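Local coordinates for aeromonas extracellular serine protease (Aeromonas sobria, PDB 3WQB), which preferentially cleaves peptide bonds after two basic residues, one of them lysine, as a calcium-binding secreted serine protease of the furin subfamily and a probable virulence factor, at residues Val76-Ala82 against Ala114-Ser120; Thr109-His115 against Asp302-Arg307; Pro291-Thr295 against Asn329-Asn333; Thr295-Cys301 against Ala324-Asn329. The protein carries 1 engineered substitution. One frame throughout, in Å; residues are numbered along the deposited sequence.

Contact 1: Val76-Ala82 against Ala114-Ser120; sequences VVDDGLA and AHGTSVS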
loop_
_atom_site.group_PDB
_atom_site.type_symbol
_atom_site.label_atom_id
_atom_site.label_comp_id
_atom_site.label_asym_id
_atom_site.label_seq_id
_atom_site.Cartn_x
_atom_site.Cartn_y
_atom_site.Cartn_z
ATOM N N VAL A 76 -10.793 0.133 -10.034
ATOM C CA VAL A 76 -9.367 -0.055 -10.254
ATOM C C VAL A 76 -8.754 1.304 -10.544
ATOM O O VAL A 76 -8.941 1.877 -11.626
ATOM C CB VAL A 76 -9.114 -1.069 -11.386
ATOM C CG1 VAL A 76 -7.639 -1.216 -11.663
ATOM C CG2 VAL A 76 -9.702 -2.421 -10.999
ATOM N N VAL A 77 -8.068 1.840 -9.542
ATOM C CA VAL A 77 -7.445 3.158 -9.623
ATOM C C VAL A 77 -5.983 2.899 -9.985
ATOM O O VAL A 77 -5.185 2.468 -9.163
ATOM C CB VAL A 77 -7.615 3.932 -8.295
ATOM C CG1 VAL A 77 -7.048 5.346 -8.406
ATOM C CG2 VAL A 77 -9.094 3.977 -7.891
ATOM N N ASP A 78 -5.646 3.108 -11.248
ATOM C CA ASP A 78 -4.387 2.577 -11.761
ATOM C C ASP A 78 -3.957 3.340 -13.021
ATOM O O ASP A 78 -4.282 4.511 -13.159
ATOM C CB ASP A 78 -4.543 1.064 -11.999
ATOM C CG ASP A 78 -3.254 0.297 -11.814
ATOM O OD1 ASP A 78 -2.366 0.409 -12.682
ATOM O OD2 ASP A 78 -3.135 -0.449 -10.814
ATOM N N ASP A 79 -3.215 2.698 -13.925
ATOM C CA ASP A 79 -2.684 3.402 -15.095
ATOM C C ASP A 79 -3.644 3.431 -16.282
ATOM O O ASP A 79 -3.359 4.066 -17.295
ATOM C CB ASP A 79 -1.320 2.824 -15.501
ATOM C CG ASP A 79 -1.417 1.434 -16.125
ATOM O OD1 ASP A 79 -2.534 0.876 -16.239
ATOM O OD2 ASP A 79 -0.359 0.903 -16.537
ATOM N N GLY A 80 -4.790 2.773 -16.143
ATOM C CA GLY A 80 -5.672 2.552 -17.280
ATOM C C GLY A 80 -6.421 1.244 -17.165
ATOM O O GLY A 80 -6.182 0.452 -16.250
ATOM N N LEU A 81 -7.352 1.035 -18.088
ATOM C CA LEU A 81 -8.088 -0.213 -18.193
ATOM C C LEU A 81 -8.616 -0.309 -19.609
ATOM O O LEU A 81 -9.374 0.560 -20.047
ATOM C CB LEU A 81 -9.252 -0.246 -17.191
ATOM C CG LEU A 81 -10.265 -1.400 -17.283
ATOM C CD1 LEU A 81 -9.623 -2.778 -17.336
ATOM C CD2 LEU A 81 -11.288 -1.317 -16.141
ATOM N N ALA A 82 -8.213 -1.359 -20.320
ATOM C CA ALA A 82 -8.695 -1.591 -21.683
ATOM C C ALA A 82 -10.102 -2.192 -21.600
ATOM O O ALA A 82 -10.285 -3.416 -21.605
ATOM C CB ALA A 82 -7.752 -2.498 -22.433
ATOM N N ALA A 114 0.155 -1.327 -19.203
ATOM C CA ALA A 114 -0.653 -2.554 -19.131
ATOM C C ALA A 114 -1.013 -2.933 -17.702
ATOM O O ALA A 114 -1.649 -3.957 -17.458
ATOM C CB ALA A 114 0.104 -3.717 -19.790
ATOM N N HIS A 115 -0.587 -2.110 -16.758
ATOM C CA HIS A 115 -0.627 -2.460 -15.355
ATOM C C HIS A 115 -2.071 -2.590 -14.849
ATOM O O HIS A 115 -2.438 -3.598 -14.224
ATOM C CB HIS A 115 0.168 -1.383 -14.615
ATOM C CG HIS A 115 0.453 -1.680 -13.183
ATOM N ND1 HIS A 115 -0.336 -1.215 -12.154
ATOM C CD2 HIS A 115 1.491 -2.326 -12.604
ATOM C CE1 HIS A 115 0.186 -1.586 -10.999
ATOM N NE2 HIS A 115 1.308 -2.245 -11.244
ATOM N N GLY A 116 -2.893 -1.591 -15.137
ATOM C CA GLY A 116 -4.275 -1.558 -14.660
ATOM C C GLY A 116 -5.127 -2.656 -15.277
ATOM O O GLY A 116 -6.017 -3.206 -14.627
ATOM N N THR A 117 -4.874 -2.953 -16.550
ATOM C CA THR A 117 -5.585 -4.007 -17.255
ATOM C C THR A 117 -5.206 -5.374 -16.685
ATOM O O THR A 117 -6.063 -6.243 -16.493
ATOM C CB THR A 117 -5.325 -3.890 -18.765
ATOM O OG1 THR A 117 -5.807 -2.615 -19.207
ATOM C CG2 THR A 117 -6.019 -4.996 -19.554
ATOM N N SER A 118 -3.923 -5.547 -16.380
ATOM C CA SER A 118 -3.454 -6.779 -15.739
ATOM C C SER A 118 -4.060 -6.963 -14.340
ATOM O O SER A 118 -4.512 -8.049 -13.988
ATOM C CB SER A 118 -1.926 -6.801 -15.684
ATOM O OG SER A 118 -1.353 -6.817 -16.985
ATOM N N VAL A 119 -4.054 -5.892 -13.552
ATOM C CA VAL A 119 -4.724 -5.861 -12.245
ATOM C C VAL A 119 -6.191 -6.280 -12.366
ATOM O O VAL A 119 -6.671 -7.145 -11.620
ATOM C CB VAL A 119 -4.606 -4.438 -11.619
ATOM C CG1 VAL A 119 -5.562 -4.238 -10.447
ATOM C CG2 VAL A 119 -3.180 -4.174 -11.173
ATOM N N SER A 120 -6.895 -5.665 -13.321
ATOM C CA SER A 120 -8.313 -5.905 -13.501
ATOM C C SER A 120 -8.647 -7.362 -13.788
ATOM O O SER A 120 -9.620 -7.889 -13.250
ATOM C CB SER A 120 -8.887 -4.990 -14.586
ATOM O OG SER A 120 -8.763 -3.638 -14.178
HETATM O O HOH W 1 -3.724 -0.867 -18.274
#
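Asp78 meets His115 here, and the pair forms the aspartate-histidine part of the predicted charge relay system of a subtilisin-type (S8) protease. Asp78 follows strand 73-77, and His115 opens helix 115-124. His115 ND1 donates a hydrogen bond to Asp78 OD1, on its syn lone pair, at 2.7 Å. The bond is nearly straight (167°) and lies in the ring plane. The same oxygen accepts Asp79 N on its anti side, and this second bond helps fix the carboxylate. The third relay member is replaced by engineered Ala336, its side chain close to that of His115.

Asp79 holds the first turn of the helix. Its OD2 accepts His115 N at 3.0 Å, and its OD1 accepts Gly116 N at 2.7 Å from above the carboxylate plane. Gly116 has no side chain, and Gly80 O meets its CA at 3.2 Å in a CA-H...O contact.

Thr117 buries about as much surface as Asp78. With OG1 anti to its carbonyl carbon (chi1 -61°), it accepts Ala82 N at 2.9 Å. Ser120 OG lies 3.4 Å from Leu81 CD1. One water donates to Asp79 OD1 and accepts from Thr117 N, its oxygen 2.9 Å from each.

Contact 2: Thr109-His115 against Asp302-Arg307; sequences TDPDTAH and DMGYNR. With CA (calcium ion), chain E.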
loop_
_atom_site.group_PDB
_atom_site.type_symbol
_atom_site.label_atom_id
_atom_site.label_comp_id
_atom_site.label_asym_id
_atom_site.label_seq_id
_atom_site.Cartn_x
_atom_site.Cartn_y
_atom_site.Cartn_z
ATOM N N THR A 109 -3.055 4.593 -24.261
ATOM C CA THR A 109 -2.471 4.812 -25.586
ATOM C C THR A 109 -1.019 4.356 -25.638
ATOM O O THR A 109 -0.420 4.267 -26.711
ATOM C CB THR A 109 -2.512 6.298 -25.978
ATOM O OG1 THR A 109 -1.894 7.075 -24.948
ATOM C CG2 THR A 109 -3.950 6.747 -26.187
ATOM N N ASP A 110 -0.444 4.075 -24.478
ATOM C CA ASP A 110 0.958 3.694 -24.403
ATOM C C ASP A 110 1.090 2.175 -24.290
ATOM O O ASP A 110 0.494 1.575 -23.403
ATOM C CB ASP A 110 1.591 4.380 -23.191
ATOM C CG ASP A 110 3.024 3.980 -22.977
ATOM O OD1 ASP A 110 3.894 4.452 -23.737
ATOM O OD2 ASP A 110 3.279 3.211 -22.029
ATOM N N PRO A 111 1.881 1.541 -25.185
ATOM C CA PRO A 111 1.987 0.073 -25.156
ATOM C C PRO A 111 2.423 -0.538 -23.814
ATOM O O PRO A 111 2.016 -1.660 -23.507
ATOM C CB PRO A 111 3.020 -0.225 -26.250
ATOM C CG PRO A 111 2.865 0.903 -27.196
ATOM C CD PRO A 111 2.605 2.110 -26.338
ATOM N N ASP A 112 3.241 0.166 -23.031
ATOM C CA ASP A 112 3.700 -0.398 -21.755
ATOM C C ASP A 112 2.782 -0.163 -20.571
ATOM O O ASP A 112 3.037 -0.666 -19.476
ATOM C CB ASP A 112 5.127 0.003 -21.408
ATOM C CG ASP A 112 6.071 -1.178 -21.472
ATOM O OD1 ASP A 112 5.812 -2.205 -20.796
ATOM O OD2 ASP A 112 7.053 -1.097 -22.221
ATOM N N THR A 113 1.687 0.547 -20.810
ATOM C CA THR A 113 0.762 0.957 -19.751
ATOM C C THR A 113 -0.314 -0.136 -19.576
ATOM O O THR A 113 -1.513 0.090 -19.766
ATOM C CB THR A 113 0.233 2.393 -20.061
ATOM O OG1 THR A 113 1.352 3.281 -20.118
ATOM C CG2 THR A 113 -0.680 2.919 -18.999
ATOM N N ALA A 114 0.155 -1.327 -19.203
ATOM C CA ALA A 114 -0.653 -2.554 -19.131
ATOM C C ALA A 114 -1.013 -2.933 -17.702
ATOM O O ALA A 114 -1.649 -3.957 -17.458
ATOM C CB ALA A 114 0.104 -3.717 -19.790
ATOM N N HIS A 115 -0.587 -2.110 -16.758
ATOM C CA HIS A 115 -0.627 -2.460 -15.355
ATOM C C HIS A 115 -2.071 -2.590 -14.849
ATOM O O HIS A 115 -2.438 -3.598 -14.224
ATOM C CB HIS A 115 0.168 -1.383 -14.615
ATOM C CG HIS A 115 0.453 -1.680 -13.183
ATOM N ND1 HIS A 115 -0.336 -1.215 -12.154
ATOM C CD2 HIS A 115 1.491 -2.326 -12.604
ATOM C CE1 HIS A 115 0.186 -1.586 -10.999
ATOM N NE2 HIS A 115 1.308 -2.245 -11.244
ATOM N N ASP A 302 0.523 -5.570 -30.467
ATOM C CA ASP A 302 1.163 -4.254 -30.517
ATOM C C ASP A 302 1.061 -3.457 -29.214
ATOM O O ASP A 302 1.611 -2.358 -29.118
ATOM C CB ASP A 302 0.578 -3.423 -31.661
ATOM C CG ASP A 302 -0.929 -3.251 -31.549
ATOM O OD1 ASP A 302 -1.602 -4.065 -30.868
ATOM O OD2 ASP A 302 -1.452 -2.295 -32.162
ATOM N N MET A 303 0.348 -3.999 -28.231
ATOM C CA MET A 303 0.130 -3.316 -26.953
ATOM C C MET A 303 0.302 -4.299 -25.808
ATOM O O MET A 303 -0.032 -5.477 -25.933
ATOM C CB MET A 303 -1.291 -2.744 -26.889
ATOM C CG MET A 303 -1.602 -1.680 -27.946
ATOM S SD MET A 303 -0.741 -0.116 -27.682
ATOM C CE MET A 303 -1.716 0.574 -26.353
ATOM N N GLY A 304 0.788 -3.792 -24.682
ATOM C CA GLY A 304 0.780 -4.555 -23.442
ATOM C C GLY A 304 2.100 -5.206 -23.102
ATOM O O GLY A 304 3.109 -5.036 -23.807
ATOM N N TYR A 305 2.097 -5.970 -22.010
ATOM C CA TYR A 305 3.286 -6.730 -21.613
ATOM C C TYR A 305 3.558 -7.914 -22.551
ATOM O O TYR A 305 4.688 -8.403 -22.617
ATOM C CB TYR A 305 3.158 -7.242 -20.179
ATOM C CG TYR A 305 3.010 -6.190 -19.106
ATOM C CD1 TYR A 305 3.635 -4.947 -19.210
ATOM C CD2 TYR A 305 2.239 -6.448 -17.968
ATOM C CE1 TYR A 305 3.507 -3.991 -18.211
ATOM C CE2 TYR A 305 2.106 -5.498 -16.960
ATOM C CZ TYR A 305 2.732 -4.271 -17.087
ATOM O OH TYR A 305 2.597 -3.331 -16.079
ATOM N N ASN A 306 2.526 -8.360 -23.262
ATOM C CA ASN A 306 2.658 -9.362 -24.305
ATOM C C ASN A 306 2.507 -8.637 -25.641
ATOM O O ASN A 306 1.393 -8.368 -26.109
ATOM C CB ASN A 306 1.623 -10.480 -24.129
ATOM C CG ASN A 306 1.730 -11.564 -25.187
ATOM O OD1 ASN A 306 2.631 -11.551 -26.028
ATOM N ND2 ASN A 306 0.817 -12.526 -25.135
ATOM N N ARG A 307 3.652 -8.265 -26.210
ATOM C CA ARG A 307 3.687 -7.567 -27.486
ATOM C C ARG A 307 4.986 -7.884 -28.203
ATOM O O ARG A 307 5.999 -8.176 -27.570
ATOM C CB ARG A 307 3.487 -6.052 -27.310
ATOM C CG ARG A 307 4.647 -5.305 -26.674
ATOM C CD ARG A 307 4.365 -3.817 -26.581
ATOM N NE ARG A 307 5.557 -3.051 -26.210
ATOM C CZ ARG A 307 5.893 -2.726 -24.964
ATOM N NH1 ARG A 307 5.130 -3.091 -23.945
ATOM N NH2 ARG A 307 6.995 -2.025 -24.729
HETATM CA CA CA E . -0.930 -7.548 -25.777
#
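Tyr305 lays one ring face over the methyl of Ala114. This is a CH-pi contact, with Ala114 CB 3.6 Å from the ring centroid and only 4° off the normal. The phenol end continues beside His115. Tyr305 OH lies 3.4 Å from His115 CB, near the edge of the imidazole ring. His115 ND1 is hydrogen-bonded to Asp78, NE2 to the backbone of another protein chain.

A second apolar patch lies nearer the surface. The Met303 chain is bent at chi2 and chi3, which brings its thioether back against the proline. Met303 SD sits 3.8 Å from Pro111 CG, and the methyl CE touches the backbone of Thr109 and Asp110.

Both segments are loops of the subtilisin domain. Residues 109-115 lead into the helix of the predicted catalytic histidine, and Asp110-Thr113 form a type I beta turn. Residues 302-307 wrap round a calcium ion, which Met303 O binds at 2.3 Å and Asn306 O at 2.5 Å.

Polar bonds tie the two loops. Gly304 N donates to Pro111 O at 2.7 Å, in the carbonyl plane. Asp112 and Arg307 form a salt bridge, OD2 to NH2 2.7 Å, with the carboxylate and guanidinium planes 89° apart. Arg307 NH2 approaches from above the carboxylate plane. Pro111 CB lies over one guanidinium face, offset toward its rim, while Arg307 NH1 donates to Gly304 O and Arg307 NE pairs with Asp309.

Contact 3: Pro291-Thr295 against Asn329-Asn333; sequences PAMVT and NGVMN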
loop_
_atom_site.group_PDB
_atom_site.type_symbol
_atom_site.label_atom_id
_atom_site.label_comp_id
_atom_site.label_asym_id
_atom_site.label_seq_id
_atom_site.Cartn_x
_atom_site.Cartn_y
_atom_site.Cartn_z
ATOM N N PRO A 291 7.092 -18.602 -11.374
ATOM C CA PRO A 291 5.759 -18.130 -11.771
ATOM C C PRO A 291 5.440 -16.690 -11.378
ATOM O O PRO A 291 5.819 -16.214 -10.296
ATOM C CB PRO A 291 4.807 -19.094 -11.042
ATOM C CG PRO A 291 5.624 -20.314 -10.835
ATOM C CD PRO A 291 6.998 -19.800 -10.523
ATOM N N ALA A 292 4.734 -16.011 -12.273
ATOM C CA ALA A 292 4.058 -14.762 -11.937
ATOM C C ALA A 292 2.561 -14.912 -12.241
ATOM O O ALA A 292 2.052 -16.039 -12.246
ATOM C CB ALA A 292 4.694 -13.569 -12.652
ATOM N N MET A 293 1.861 -13.811 -12.506
ATOM C CA MET A 293 0.401 -13.832 -12.574
ATOM C C MET A 293 -0.074 -13.820 -14.024
ATOM O O MET A 293 0.081 -12.818 -14.735
ATOM C CB MET A 293 -0.186 -12.633 -11.823
ATOM C CG MET A 293 0.352 -12.416 -10.408
ATOM S SD MET A 293 -0.156 -13.649 -9.189
ATOM C CE MET A 293 -1.809 -13.069 -8.866
ATOM N N VAL A 294 -0.661 -14.934 -14.453
ATOM C CA VAL A 294 -1.281 -15.005 -15.773
ATOM C C VAL A 294 -2.607 -14.253 -15.735
ATOM O O VAL A 294 -3.478 -14.534 -14.907
ATOM C CB VAL A 294 -1.473 -16.464 -16.234
ATOM C CG1 VAL A 294 -2.296 -16.519 -17.525
ATOM C CG2 VAL A 294 -0.105 -17.126 -16.413
ATOM N N THR A 295 -2.749 -13.281 -16.630
ATOM C CA THR A 295 -3.871 -12.356 -16.564
ATOM C C THR A 295 -4.138 -11.697 -17.922
ATOM O O THR A 295 -3.480 -12.012 -18.917
ATOM C CB THR A 295 -3.607 -11.275 -15.478
ATOM O OG1 THR A 295 -4.788 -10.490 -15.274
ATOM C CG2 THR A 295 -2.433 -10.374 -15.852
ATOM N N ASN A 329 -1.025 -12.032 -20.551
ATOM C CA ASN A 329 0.406 -12.030 -20.243
ATOM C C ASN A 329 0.668 -12.919 -19.026
ATOM O O ASN A 329 -0.269 -13.261 -18.305
ATOM C CB ASN A 329 0.959 -10.594 -20.062
ATOM C CG ASN A 329 0.540 -9.938 -18.738
ATOM O OD1 ASN A 329 0.976 -10.353 -17.660
ATOM N ND2 ASN A 329 -0.257 -8.868 -18.829
ATOM N N GLY A 330 1.924 -13.306 -18.828
ATOM C CA GLY A 330 2.301 -14.162 -17.703
ATOM C C GLY A 330 3.318 -13.518 -16.784
ATOM O O GLY A 330 3.968 -14.203 -15.982
ATOM N N VAL A 331 3.482 -12.203 -16.904
ATOM C CA VAL A 331 4.544 -11.496 -16.183
ATOM C C VAL A 331 4.037 -10.486 -15.156
ATOM O O VAL A 331 4.836 -9.868 -14.455
ATOM C CB VAL A 331 5.533 -10.800 -17.149
ATOM C CG1 VAL A 331 6.224 -11.823 -18.042
ATOM C CG2 VAL A 331 4.825 -9.720 -17.968
ATOM N N MET A 332 2.720 -10.315 -15.057
ATOM C CA MET A 332 2.188 -9.413 -14.041
ATOM C C MET A 332 2.591 -9.909 -12.658
ATOM O O MET A 332 2.567 -11.100 -12.396
ATOM C CB MET A 332 0.673 -9.285 -14.175
ATOM C CG MET A 332 0.018 -8.349 -13.183
ATOM S SD MET A 332 0.736 -6.698 -13.207
ATOM C CE MET A 332 -0.225 -5.927 -11.916
ATOM N N ASN A 333 2.974 -8.992 -11.778
ATOM C CA ASN A 333 3.538 -9.381 -10.492
ATOM C C ASN A 333 3.404 -8.248 -9.476
ATOM O O ASN A 333 2.618 -7.319 -9.663
ATOM C CB ASN A 333 5.007 -9.782 -10.668
ATOM C CG ASN A 333 5.888 -8.608 -11.028
ATOM O OD1 ASN A 333 5.393 -7.516 -11.312
ATOM N ND2 ASN A 333 7.205 -8.817 -11.005
HETATM O O HOH W 2 4.165 -16.690 -14.900
#
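Thr295 and Asn329 form an antiparallel hydrogen-bonded pair. Thr295 N donates to Asn329 O at 3.0 Å, and Asn329 N donates back to Thr295 O at 2.9 Å. Between them and the next bond, Val294 CA makes a CA-H...O contact with Asn329 O at 3.2 Å. Further along, Met293 N donates to Met332 O at 2.8 Å.

Side chains fill in round these bonds. The methyl CG2 of Thr295 packs on Met332 CB at 3.7 Å. It stands between the backbone N and the carbonyl carbon, while OG1 is anti to the N (chi1 -171°). OG1 is hydrogen-bonded to Ser118 O. Ala292 CB rests against Met332 O at 3.3 Å.

A second shell shapes residues 329-333. The chain turns a corner at Gly330, and the Asn329 side chain braces it. Asn329 OD1 accepts Val331 N at 3.2 Å on a lone pair in the carbonyl plane, an Asx turn, and also accepts Met332 N. Asn329 ND2 is hydrogen-bonded to both Ser118 OG and Asp297 OD1. A water links the two segments beside the corner, accepting from Ala292 N and donating to Gly330 O.

Strands 293-296 and 328-329 make a two-stranded antiparallel sheet in the subtilisin domain. Thr295 and Met293 pack on Ile122 of helix 115-124, and Met332 packs on Ser118 and Val119 there. Met293 and Met332 also touch Ser337 of helix 335-352.

Contact 4: Thr295-Cys301 against Ala324-Asn329; sequences TTDLPGC and ASCDYN. With CA (calcium ion), chain E.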
loop_
_atom_site.group_PDB
_atom_site.type_symbol
_atom_site.label_atom_id
_atom_site.label_comp_id
_atom_site.label_asym_id
_atom_site.label_seq_id
_atom_site.Cartn_x
_atom_site.Cartn_y
_atom_site.Cartn_z
ATOM N N THR A 295 -2.749 -13.281 -16.630
ATOM C CA THR A 295 -3.871 -12.356 -16.564
ATOM C C THR A 295 -4.138 -11.697 -17.922
ATOM O O THR A 295 -3.480 -12.012 -18.917
ATOM C CB THR A 295 -3.607 -11.275 -15.478
ATOM O OG1 THR A 295 -4.788 -10.490 -15.274
ATOM C CG2 THR A 295 -2.433 -10.374 -15.852
ATOM N N THR A 296 -5.102 -10.789 -17.947
ATOM C CA THR A 296 -5.435 -10.032 -19.134
ATOM C C THR A 296 -4.400 -8.946 -19.419
ATOM O O THR A 296 -4.044 -8.153 -18.544
ATOM C CB THR A 296 -6.817 -9.383 -18.979
ATOM O OG1 THR A 296 -6.879 -8.693 -17.724
ATOM C CG2 THR A 296 -7.917 -10.437 -18.992
ATOM N N ASP A 297 -3.941 -8.907 -20.665
ATOM C CA ASP A 297 -3.006 -7.904 -21.147
ATOM C C ASP A 297 -3.755 -6.855 -21.953
ATOM O O ASP A 297 -4.928 -7.041 -22.276
ATOM C CB ASP A 297 -1.983 -8.593 -22.053
ATOM C CG ASP A 297 -0.756 -7.745 -22.301
ATOM O OD1 ASP A 297 -0.292 -7.089 -21.341
ATOM O OD2 ASP A 297 -0.265 -7.728 -23.452
ATOM N N LEU A 298 -3.088 -5.748 -22.281
ATOM C CA LEU A 298 -3.630 -4.882 -23.323
ATOM C C LEU A 298 -3.824 -5.711 -24.596
ATOM O O LEU A 298 -2.944 -6.496 -24.957
ATOM C CB LEU A 298 -2.715 -3.698 -23.606
ATOM C CG LEU A 298 -2.435 -2.745 -22.445
ATOM C CD1 LEU A 298 -1.586 -1.573 -22.912
ATOM C CD2 LEU A 298 -3.725 -2.249 -21.829
ATOM N N PRO A 299 -4.987 -5.570 -25.261
ATOM C CA PRO A 299 -5.249 -6.455 -26.404
ATOM C C PRO A 299 -4.318 -6.214 -27.596
ATOM O O PRO A 299 -3.894 -5.083 -27.841
ATOM C CB PRO A 299 -6.702 -6.140 -26.778
ATOM C CG PRO A 299 -7.026 -4.838 -26.128
ATOM C CD PRO A 299 -6.131 -4.692 -24.949
ATOM N N GLY A 300 -3.999 -7.286 -28.313
ATOM C CA GLY A 300 -3.197 -7.181 -29.522
ATOM C C GLY A 300 -1.723 -7.399 -29.263
ATOM O O GLY A 300 -1.240 -7.236 -28.141
ATOM N N CYS A 301 -1.002 -7.755 -30.315
ATOM C CA CYS A 301 0.424 -7.991 -30.202
ATOM C C CYS A 301 1.226 -6.695 -30.375
ATOM O O CYS A 301 2.445 -6.718 -30.382
ATOM C CB CYS A 301 0.871 -9.103 -31.159
ATOM S SG CYS A 301 0.068 -10.720 -30.860
ATOM N N ALA A 324 -3.032 -16.063 -29.738
ATOM C CA ALA A 324 -2.689 -15.518 -31.051
ATOM C C ALA A 324 -2.755 -13.995 -31.130
ATOM O O ALA A 324 -1.942 -13.376 -31.816
ATOM C CB ALA A 324 -3.557 -16.146 -32.137
ATOM N N SER A 325 -3.716 -13.399 -30.426
ATOM C CA SER A 325 -3.844 -11.944 -30.409
ATOM C C SER A 325 -3.119 -11.278 -29.243
ATOM O O SER A 325 -3.292 -10.085 -29.023
ATOM C CB SER A 325 -5.311 -11.526 -30.425
ATOM O OG SER A 325 -5.875 -11.768 -31.703
ATOM N N CYS A 326 -2.302 -12.041 -28.516
ATOM C CA CYS A 326 -1.521 -11.497 -27.389
ATOM C C CYS A 326 -2.401 -10.733 -26.391
ATOM O O CYS A 326 -2.043 -9.627 -25.958
ATOM C CB CYS A 326 -0.395 -10.585 -27.894
ATOM S SG CYS A 326 0.755 -11.363 -29.047
ATOM N N ASP A 327 -3.547 -11.319 -26.047
ATOM C CA ASP A 327 -4.506 -10.676 -25.156
ATOM C C ASP A 327 -4.232 -10.965 -23.681
ATOM O O ASP A 327 -4.919 -10.413 -22.819
ATOM C CB ASP A 327 -5.942 -11.117 -25.481
ATOM C CG ASP A 327 -6.477 -10.535 -26.781
ATOM O OD1 ASP A 327 -5.965 -9.505 -27.275
ATOM O OD2 ASP A 327 -7.455 -11.118 -27.294
ATOM N N TYR A 328 -3.260 -11.838 -23.401
ATOM C CA TYR A 328 -2.933 -12.272 -22.028
ATOM C C TYR A 328 -1.435 -12.171 -21.804
ATOM O O TYR A 328 -0.657 -12.163 -22.755
ATOM C CB TYR A 328 -3.470 -13.703 -21.766
ATOM C CG TYR A 328 -4.914 -13.723 -22.157
ATOM C CD1 TYR A 328 -5.884 -13.221 -21.298
ATOM C CD2 TYR A 328 -5.305 -14.105 -23.446
ATOM C CE1 TYR A 328 -7.211 -13.144 -21.674
ATOM C CE2 TYR A 328 -6.634 -14.031 -23.842
ATOM C CZ TYR A 328 -7.583 -13.541 -22.951
ATOM O OH TYR A 328 -8.898 -13.444 -23.319
ATOM N N ASN A 329 -1.025 -12.032 -20.551
ATOM C CA ASN A 329 0.406 -12.030 -20.243
ATOM C C ASN A 329 0.668 -12.919 -19.026
ATOM O O ASN A 329 -0.269 -13.261 -18.305
ATOM C CB ASN A 329 0.959 -10.594 -20.062
ATOM C CG ASN A 329 0.540 -9.938 -18.738
ATOM O OD1 ASN A 329 0.976 -10.353 -17.660
ATOM N ND2 ASN A 329 -0.257 -8.868 -18.829
HETATM CA CA CA E . -0.930 -7.548 -25.777
#
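A six-ligand calcium site, with a disulfide beside it, joins Thr295-Cys301 to Ala324-Asn329. Asp297 OD2 binds the ion at 2.4 Å, as do the carbonyl oxygens of Leu298, Gly300 and Cys326. Met303 O and Asn306 O complete the shell. Five ligands come from the run 297-306, and Cys326 O supplies the sixth from the second segment.

Asp297 reaches the ion with its CG anti to the backbone N (chi1 -164°). Its other oxygen, OD1, accepts Asn329 ND2 at 3.1 Å from above the carboxylate plane, with the carboxylate and amide planes 89° apart. OD1 also accepts Tyr305 N. These bonds fix the rotation of the ligand carboxylate.

Asp327 grips the loop at two points. Its O accepts Asp297 N at 2.8 Å, and its OD1 accepts Gly300 N at 3.1 Å. Cys301 SG and Cys326 SG close the disulfide at 2.0 Å, with a torsion of 87° about the S-S bond.

Thr296 and Tyr328 are a non-hydrogen-bonded antiparallel pair, and Thr296 CG2 touches Tyr328 CE1 at 3.9 Å. The site follows directly on the sheet of strands 293-296 and 328-329. Leu298 packs on Thr117 of helix 115-124, and Tyr328 leans on Asp87 of another calcium site.

In the fold
All four contacts lie in the subtilisin domain, on one side of the chain's centre, with centres 9 to 14 Å apart. Contact 1 comes first along the chain. Contact 2 crosses it, sharing Ala114 and His115, and also crosses contacts 3 and 4. Contact 4 is nested inside the loop closed by contact 3, and both use strand 293-296. Contacts 2 and 4 are closest and hold the same calcium ion between them. Helix 115-124 belongs to contact 1 and touches the other three; its Ser118 is hydrogen-bonded to Thr295 and Asn329. The calcium site and its small sheet are therefore built directly against the helix of the predicted catalytic histidine.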